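Local coordinates for uncharacterized protein VP1736 (PDB 3LXQ), which is of unknown function but belongs to the sulfatase family of the alkaline phosphatase clan, with helices packed on a mixed central beta sheet, at residues D114-M117 with Q118-W121; E183-D187 with N188-F192; D220-L223 with Y224-A227; Y280-G283 with T284-K288. All blocks are in the same frame, centred on the assembly; numbering follows the deposited sequence.

Contact 1 of 4, residues D114-M117 with Q118-W121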
# COMPACT_ATOMS: atom_id res chain seq x y z
N ASP A 114 -8.43 16.23 -0.03
CA ASP A 114 -8.57 16.88 -1.33
C ASP A 114 -7.65 18.08 -1.48
O ASP A 114 -7.03 18.28 -2.53
CB ASP A 114 -10.02 17.35 -1.53
CG ASP A 114 -10.97 16.22 -1.85
OD1 ASP A 114 -10.56 15.03 -1.84
OD2 ASP A 114 -12.15 16.53 -2.11
N GLU A 115 -7.60 18.89 -0.42
CA GLU A 115 -6.79 20.09 -0.36
C GLU A 115 -5.31 19.73 -0.37
O GLU A 115 -4.53 20.31 -1.12
CB GLU A 115 -7.13 20.89 0.89
CG GLU A 115 -6.56 22.30 0.91
CD GLU A 115 -7.27 23.22 -0.05
OE1 GLU A 115 -7.30 22.92 -1.27
OE2 GLU A 115 -7.79 24.27 0.41
N LEU A 116 -4.94 18.75 0.46
CA LEU A 116 -3.56 18.25 0.55
C LEU A 116 -3.08 17.60 -0.76
O LEU A 116 -1.88 17.55 -1.05
CB LEU A 116 -3.44 17.26 1.70
CG LEU A 116 -3.60 17.82 3.11
CD1 LEU A 116 -4.05 16.73 4.07
CD2 LEU A 116 -2.29 18.46 3.58
N MSE A 117 -4.04 17.09 -1.54
CA MSE A 117 -3.78 16.47 -2.84
C MSE A 117 -3.16 17.46 -3.82
O MSE A 117 -2.26 17.10 -4.57
CB MSE A 117 -5.07 15.91 -3.44
CG MSE A 117 -5.64 14.72 -2.72
SE MSE A 117 -5.15 13.02 -3.53
CE MSE A 117 -3.28 12.99 -3.17
N GLN A 118 -3.67 18.69 -3.81
CA GLN A 118 -3.15 19.75 -4.65
C GLN A 118 -1.73 20.11 -4.24
O GLN A 118 -0.94 20.58 -5.05
CB GLN A 118 -4.04 21.00 -4.58
CG GLN A 118 -5.56 20.78 -4.71
CD GLN A 118 -5.96 19.82 -5.84
OE1 GLN A 118 -5.34 19.80 -6.91
NE2 GLN A 118 -7.01 19.03 -5.60
N GLU A 119 -1.41 19.86 -2.97
CA GLU A 119 -0.11 20.24 -2.42
C GLU A 119 1.00 19.24 -2.68
O GLU A 119 2.14 19.47 -2.28
CB GLU A 119 -0.25 20.54 -0.92
CG GLU A 119 -1.07 21.80 -0.62
CD GLU A 119 -1.49 21.93 0.83
OE1 GLU A 119 -2.63 22.38 1.07
OE2 GLU A 119 -0.69 21.59 1.72
N GLY A 120 0.70 18.12 -3.35
CA GLY A 120 1.73 17.11 -3.59
C GLY A 120 1.62 16.19 -4.79
O GLY A 120 0.94 16.49 -5.79
N TRP A 121 2.29 15.05 -4.68
CA TRP A 121 2.31 14.02 -5.72
C TRP A 121 1.10 13.08 -5.54
O TRP A 121 1.09 12.19 -4.69
CB TRP A 121 3.65 13.28 -5.65
CG TRP A 121 3.94 12.28 -6.76
CD1 TRP A 121 3.16 12.00 -7.85
CD2 TRP A 121 5.12 11.48 -6.89
NE1 TRP A 121 3.78 11.05 -8.64
CE2 TRP A 121 4.98 10.72 -8.07
CE3 TRP A 121 6.27 11.32 -6.11
CZ2 TRP A 121 5.94 9.81 -8.48
CZ3 TRP A 121 7.24 10.42 -6.53
CH2 TRP A 121 7.06 9.68 -7.70

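Contact 2 of 4, residues E183-D187 with N188-F192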
# COMPACT_ATOMS: atom_id res chain seq x y z
N GLU A 183 -5.45 -3.04 19.28
CA GLU A 183 -4.55 -4.09 19.73
C GLU A 183 -3.73 -4.61 18.56
O GLU A 183 -4.28 -5.10 17.57
CB GLU A 183 -5.34 -5.23 20.39
CG GLU A 183 -4.61 -6.59 20.50
CD GLU A 183 -3.37 -6.55 21.40
OE1 GLU A 183 -3.52 -6.74 22.64
OE2 GLU A 183 -2.25 -6.37 20.87
N ALA A 184 -2.40 -4.52 18.69
CA ALA A 184 -1.48 -4.85 17.60
C ALA A 184 -1.36 -6.34 17.25
O ALA A 184 -0.88 -6.68 16.17
CB ALA A 184 -0.10 -4.24 17.89
N ASN A 185 -1.79 -7.22 18.16
CA ASN A 185 -1.82 -8.66 17.88
C ASN A 185 -2.89 -9.01 16.85
O ASN A 185 -2.87 -10.09 16.25
CB ASN A 185 -2.10 -9.46 19.16
CG ASN A 185 -0.83 -9.73 20.00
OD1 ASN A 185 -0.92 -10.03 21.19
ND2 ASN A 185 0.34 -9.63 19.37
N PHE A 186 -3.84 -8.10 16.67
CA PHE A 186 -4.94 -8.27 15.73
C PHE A 186 -4.41 -8.50 14.31
O PHE A 186 -3.40 -7.90 13.91
CB PHE A 186 -5.86 -7.03 15.78
CG PHE A 186 -6.97 -7.06 14.77
CD1 PHE A 186 -8.04 -7.94 14.92
CD2 PHE A 186 -6.94 -6.21 13.66
CE1 PHE A 186 -9.07 -7.97 13.97
CE2 PHE A 186 -7.97 -6.23 12.72
CZ PHE A 186 -9.03 -7.11 12.87
N ASP A 187 -5.05 -9.39 13.56
CA ASP A 187 -4.57 -9.80 12.23
C ASP A 187 -3.09 -10.23 12.22
O ASP A 187 -2.42 -10.15 11.18
CB ASP A 187 -4.78 -8.68 11.20
CG ASP A 187 -6.14 -8.73 10.51
OD1 ASP A 187 -6.84 -9.77 10.57
OD2 ASP A 187 -6.51 -7.71 9.90
N ASN A 188 -2.58 -10.66 13.36
CA ASN A 188 -1.20 -11.16 13.45
C ASN A 188 -0.11 -10.10 13.17
O ASN A 188 1.06 -10.43 12.94
CB ASN A 188 -1.04 -12.38 12.52
CG ASN A 188 0.16 -13.23 12.85
OD1 ASN A 188 0.89 -13.65 11.96
ND2 ASN A 188 0.37 -13.48 14.14
N MSE A 189 -0.49 -8.82 13.19
CA MSE A 189 0.43 -7.75 12.80
C MSE A 189 1.67 -7.67 13.68
O MSE A 189 2.80 -7.72 13.17
CB MSE A 189 -0.28 -6.40 12.76
CG MSE A 189 -1.36 -6.34 11.69
SE MSE A 189 -2.31 -4.64 11.69
CE MSE A 189 -2.87 -4.61 13.58
N LYS A 190 1.47 -7.59 15.00
CA LYS A 190 2.59 -7.44 15.94
C LYS A 190 3.66 -8.50 15.74
O LYS A 190 4.85 -8.19 15.76
CB LYS A 190 2.10 -7.48 17.40
CG LYS A 190 3.12 -6.96 18.38
CD LYS A 190 3.10 -7.71 19.68
CE LYS A 190 2.82 -6.77 20.83
NZ LYS A 190 1.38 -6.35 20.79
N THR A 191 3.23 -9.74 15.58
CA THR A 191 4.13 -10.88 15.40
C THR A 191 4.88 -10.77 14.07
O THR A 191 6.10 -10.95 14.03
CB THR A 191 3.37 -12.22 15.51
OG1 THR A 191 2.80 -12.33 16.82
CG2 THR A 191 4.29 -13.42 15.29
N PHE A 192 4.16 -10.48 13.00
CA PHE A 192 4.82 -10.25 11.72
C PHE A 192 5.78 -9.07 11.75
O PHE A 192 6.84 -9.12 11.13
CB PHE A 192 3.80 -10.06 10.61
CG PHE A 192 4.41 -9.82 9.25
CD1 PHE A 192 4.91 -10.89 8.50
CD2 PHE A 192 4.46 -8.54 8.70
CE1 PHE A 192 5.45 -10.68 7.24
CE2 PHE A 192 4.99 -8.34 7.43
CZ PHE A 192 5.49 -9.41 6.70

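Contact 3 of 4, residues D220-L223 with Y224-A227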
# COMPACT_ATOMS: atom_id res chain seq x y z
N ASP A 220 -8.99 8.16 15.39
CA ASP A 220 -7.88 8.51 14.52
C ASP A 220 -7.21 9.83 14.91
O ASP A 220 -6.01 9.97 14.74
CB ASP A 220 -8.30 8.48 13.05
CG ASP A 220 -8.67 7.08 12.56
OD1 ASP A 220 -8.22 6.08 13.17
OD2 ASP A 220 -9.44 6.98 11.57
N GLU A 221 -7.95 10.78 15.47
CA GLU A 221 -7.31 12.01 16.00
C GLU A 221 -6.31 11.69 17.12
O GLU A 221 -5.21 12.23 17.13
CB GLU A 221 -8.31 13.11 16.42
CG GLU A 221 -7.64 14.37 17.00
CD GLU A 221 -8.55 15.60 17.12
OE1 GLU A 221 -9.79 15.45 17.14
OE2 GLU A 221 -8.03 16.72 17.20
N ASP A 222 -6.69 10.80 18.05
CA ASP A 222 -5.76 10.36 19.11
C ASP A 222 -4.55 9.63 18.53
O ASP A 222 -3.42 9.83 18.97
CB ASP A 222 -6.46 9.50 20.17
CG ASP A 222 -7.57 10.26 20.90
OD1 ASP A 222 -7.30 11.34 21.48
OD2 ASP A 222 -8.72 9.77 20.86
N LEU A 223 -4.80 8.79 17.52
CA LEU A 223 -3.73 8.12 16.79
C LEU A 223 -2.74 9.14 16.21
O LEU A 223 -1.53 8.99 16.35
CB LEU A 223 -4.30 7.30 15.63
CG LEU A 223 -3.31 6.60 14.69
CD1 LEU A 223 -2.65 5.40 15.35
CD2 LEU A 223 -4.04 6.17 13.42
N TYR A 224 -3.30 10.16 15.58
CA TYR A 224 -2.54 11.18 14.90
C TYR A 224 -1.85 12.16 15.85
O TYR A 224 -0.80 12.71 15.50
CB TYR A 224 -3.44 11.93 13.91
CG TYR A 224 -3.78 11.18 12.62
CD1 TYR A 224 -2.81 10.45 11.91
CD2 TYR A 224 -5.06 11.26 12.07
CE1 TYR A 224 -3.13 9.80 10.71
CE2 TYR A 224 -5.39 10.62 10.88
CZ TYR A 224 -4.43 9.90 10.20
OH TYR A 224 -4.79 9.28 9.03
N ASN A 225 -2.42 12.40 17.03
CA ASN A 225 -1.71 13.18 18.07
C ASN A 225 -0.50 12.38 18.55
O ASN A 225 0.57 12.93 18.77
CB ASN A 225 -2.61 13.51 19.27
CG ASN A 225 -3.82 14.39 18.91
OD1 ASN A 225 -4.90 14.22 19.49
ND2 ASN A 225 -3.64 15.32 17.99
N LYS A 226 -0.69 11.07 18.69
CA LYS A 226 0.35 10.15 19.15
C LYS A 226 1.49 10.09 18.15
O LYS A 226 2.65 9.98 18.53
CB LYS A 226 -0.21 8.74 19.34
CG LYS A 226 0.74 7.77 20.05
CD LYS A 226 1.13 8.35 21.41
CE LYS A 226 1.63 7.30 22.39
NZ LYS A 226 2.22 7.97 23.61
N ALA A 227 1.12 10.13 16.87
CA ALA A 227 2.09 10.08 15.79
C ALA A 227 2.97 11.32 15.90
O ALA A 227 4.18 11.22 16.15
CB ALA A 227 1.39 10.02 14.45

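Contact 4 of 4, residues Y280-G283 with T284-K288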
# COMPACT_ATOMS: atom_id res chain seq x y z
N TYR A 280 -11.09 14.51 8.74
CA TYR A 280 -10.89 15.59 9.70
C TYR A 280 -9.69 15.26 10.57
O TYR A 280 -8.88 16.14 10.88
CB TYR A 280 -12.14 15.80 10.58
CG TYR A 280 -11.82 16.31 11.96
CD1 TYR A 280 -11.76 17.69 12.24
CD2 TYR A 280 -11.54 15.42 13.00
CE1 TYR A 280 -11.44 18.15 13.52
CE2 TYR A 280 -11.22 15.88 14.28
CZ TYR A 280 -11.18 17.23 14.53
OH TYR A 280 -10.86 17.66 15.80
N ALA A 281 -9.58 14.00 10.97
CA ALA A 281 -8.51 13.56 11.85
C ALA A 281 -7.15 13.67 11.16
O ALA A 281 -6.17 14.04 11.81
CB ALA A 281 -8.77 12.13 12.32
N LEU A 282 -7.10 13.37 9.86
CA LEU A 282 -5.87 13.48 9.07
C LEU A 282 -5.44 14.94 8.94
O LEU A 282 -4.25 15.25 9.07
CB LEU A 282 -6.03 12.85 7.68
CG LEU A 282 -4.85 12.90 6.70
CD1 LEU A 282 -3.62 12.19 7.25
CD2 LEU A 282 -5.24 12.32 5.35
N GLY A 283 -6.42 15.81 8.71
CA GLY A 283 -6.21 17.26 8.59
C GLY A 283 -5.58 17.84 9.84
O GLY A 283 -4.67 18.68 9.74
N THR A 284 -6.04 17.38 11.00
CA THR A 284 -5.44 17.76 12.29
C THR A 284 -4.00 17.27 12.43
O THR A 284 -3.20 17.94 13.07
CB THR A 284 -6.28 17.30 13.53
OG1 THR A 284 -6.30 15.87 13.61
CG2 THR A 284 -7.71 17.84 13.47
N PHE A 285 -3.68 16.12 11.85
CA PHE A 285 -2.29 15.66 11.81
C PHE A 285 -1.41 16.59 10.98
O PHE A 285 -0.34 16.99 11.43
CB PHE A 285 -2.14 14.24 11.27
CG PHE A 285 -0.70 13.80 11.14
CD1 PHE A 285 -0.02 13.29 12.24
CD2 PHE A 285 -0.02 13.94 9.93
CE1 PHE A 285 1.31 12.90 12.13
CE2 PHE A 285 1.32 13.57 9.82
CZ PHE A 285 1.98 13.04 10.91
N PHE A 286 -1.87 16.91 9.77
CA PHE A 286 -1.07 17.75 8.85
C PHE A 286 -0.95 19.22 9.29
O PHE A 286 0.05 19.88 8.97
CB PHE A 286 -1.54 17.63 7.40
CG PHE A 286 -0.94 16.46 6.66
CD1 PHE A 286 0.40 16.49 6.26
CD2 PHE A 286 -1.69 15.31 6.40
CE1 PHE A 286 0.97 15.41 5.59
CE2 PHE A 286 -1.12 14.22 5.72
CZ PHE A 286 0.20 14.27 5.33
N ASP A 287 -1.96 19.72 10.00
CA ASP A 287 -1.91 21.08 10.55
C ASP A 287 -0.78 21.18 11.57
O ASP A 287 -0.10 22.21 11.68
CB ASP A 287 -3.23 21.45 11.24
CG ASP A 287 -4.38 21.63 10.25
OD1 ASP A 287 -4.14 21.97 9.07
OD2 ASP A 287 -5.54 21.43 10.68
N LYS A 288 -0.60 20.10 12.31
CA LYS A 288 0.46 19.98 13.28
C LYS A 288 1.77 19.68 12.58
O LYS A 288 2.80 20.28 12.89
CB LYS A 288 0.13 18.88 14.30
CG LYS A 288 -1.21 19.11 15.02
CD LYS A 288 -1.19 18.63 16.47
CE LYS A 288 -1.15 17.11 16.59
NZ LYS A 288 -0.80 16.69 17.98

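Contact 1 of 4, residues D114-M117 with Q118-W121
Gln118 and Glu119 turn back over the carbonyls of Asp114, Glu115 and Leu116 at the C-terminal end of helix 111-118, where the chain leaves for strand 121-127. The backbone bonds that cross here span three residues, the spacing of a 3-10 turn, and are all weak. Glu119 N reaches Leu116 O at 3.0 Å but through a bent N-H (132°), whereas Gly120 N to Met117 O is straighter (166°) and long, at 3.4 Å. Gln118 N bonds weakly to Glu115 O, while a bend at chi2 (-45°) brings Gln118 NE2 to 3.2 Å from Asp114 O, also a weak bond. A glutamine, polar and flexible, suits this exposed site. Among the charged groups, Glu115 OE1 and Glu119 OE1 stay 5.3 Å apart; Glu119 OE2 forms a salt bridge with Lys290, and Asp114 OD1 accepts bonds from Ser103 N and Thr110 OG1. The apolar Leu116 and the selenomethionine at Met117 are buried against Ile328 and Leu326 of strand 322-328. Leu116 CD2 also lies 4.0 Å from Glu119 OE2, the oxygen that pairs with Lys290.

Contact 2 of 4, residues E183-D187 with N188-F192
Lys190 curls round the amide of Asn185 at the start of helix 189-195, the helix of a beta-alpha-beta crossover between the parallel strands 175-180 and 200-202. A near-trans first torsion (chi1 -164°) points its chain toward Asn185, and bends further out carry it past the amide, so that Asn185 ND2 lies 3.4 Å from Lys190 CD. Beneath this arch sits Ala184, small enough to pack its CB 3.9 Å from Lys190 CB and to touch Ile201, while Ala184 O accepts Lys190 N at 2.8 Å. Glu183 comes in from across: its OE2 makes a long salt bridge of 3.6 Å to Lys190 NZ, and accepts Asn185 N at 2.9 Å from the anti side, tilted out of the carboxylate plane, within the type I turn from Glu183 to Phe186. The Phe186 ring has the Asp187 carboxylate carbon over one face, near the rim, and selenomethionine Met189 CE at its edge; Asp187 OD1 forms a salt bridge with Lys154. Asp187 and Asn188 both take left-handed backbone angles, which these residue types tolerate well, and thereby swing the chain into the helix; Met189 N then meets Phe186 O at 3.1 Å, nearly straight (173°). Lys190 NZ has a second salt bridge, to Glu203, whose carboxylate also comes close to that of Glu183. A lysine so placed between two acids would be expected to keep its positive charge and offset their mutual repulsion.

Contact 3 of 4, residues D220-L223 with Y224-A227
Tyr224 N, Asn225 N, Lys226 N and Ala227 N bond in turn to the carbonyls of Asp220, Glu221, Asp222 and Leu223, the regular four-residue spacing of an alpha helix in the opening turns of helix 220-234. The bond from Tyr224 N to Asp220 O is short, at 2.8 Å. With chi1 at -75°, the tyrosine ring lies back along the first turn: Tyr224 CD2 is 3.1 Å from Asp220 O, and CE2 is 4.2 Å from Asp220 CB. The ring then runs inward to bond through OH with Gln93, for which the length and hydroxyl of tyrosine are well suited. Asn225 folds back likewise, with its CB 3.6 Å from Glu221 O. Leu223 and Ala227 face Ile179 of strand 175-180; the small alanine methyl fits against Ile179 and Phe285. Lys226 touches Leu223 O with CB, 3.3 Å away, before its chain leads off. The three acids of the first turn find donors outside: Asp220 OD1 takes Ser248 N and Ser249 N, Asp222 OD2 takes Ser219 OG, and Glu221 OE1 bonds to Tyr280 OH. Carboxylates gathered at a helix N terminus would be favoured by its partial positive charge, and here they also link the helix start to Ser248 and Ser249 in a loop and to Tyr280 on helix 271-289.

Contact 4 of 4, residues Y280-G283 with T284-K288
Thr284 lays its methyl over one face of the Tyr280 ring, a CH-pi contact one turn apart on helix 271-289: Thr284 CG2 is 3.9 Å from the ring centroid, 23° off the ring normal. A threonine serves two purposes here, because with chi1 at 66° the hydroxyl goes the other way, between its own N and carbonyl carbon, and Thr284 OG1 gives a short hydrogen bond of 2.6 Å to Ala281 O. That carbonyl also accepts Phe285 N at 3.2 Å, both donors arriving from the same face of its plane. Phe286 N and Asp287 N make ordinary helical bonds; Phe286 N meets Leu282 O at 3.0 Å, in the carbonyl plane. Apolar packing fills a further side. Leu282 and Phe286 lie next to each other and point the same way, with Leu282 CD1 3.6 Å from Phe286 CE2 and Leu282 CG at the ring's edge, while Phe285 CD2 sits over the centre of a Phe286 face. These bulky residues press on Leu91 of strand 87-93 and on Phe300 and Val302 of strand 298-304. Such a helix, apolar toward the sheet and with Asp287 exposed, is typical of alpha/beta folds and consistent with the sandwich of the alkaline phosphatase clan.

In the fold
All four contacts are local and follow in series along the chain, so none encloses or crosses another. Contact 1 ends helix 111-118 just before strand 121-127; contact 2 turns the chain from strand 175-180 into helix 189-195; contact 3 opens helix 220-234; contact 4 lies well along helix 271-289. Space brings together what sequence separates. Contacts 3 and 4, centres 9 Å apart, join two helices on the sheet, where Tyr224 packs on Ala281 and Leu282. Contact 4 also meets contact 1 through Leu116 and Phe286. Contact 2 stands apart, its centre 32 Å from that of contact 1 and across the centre of the chain.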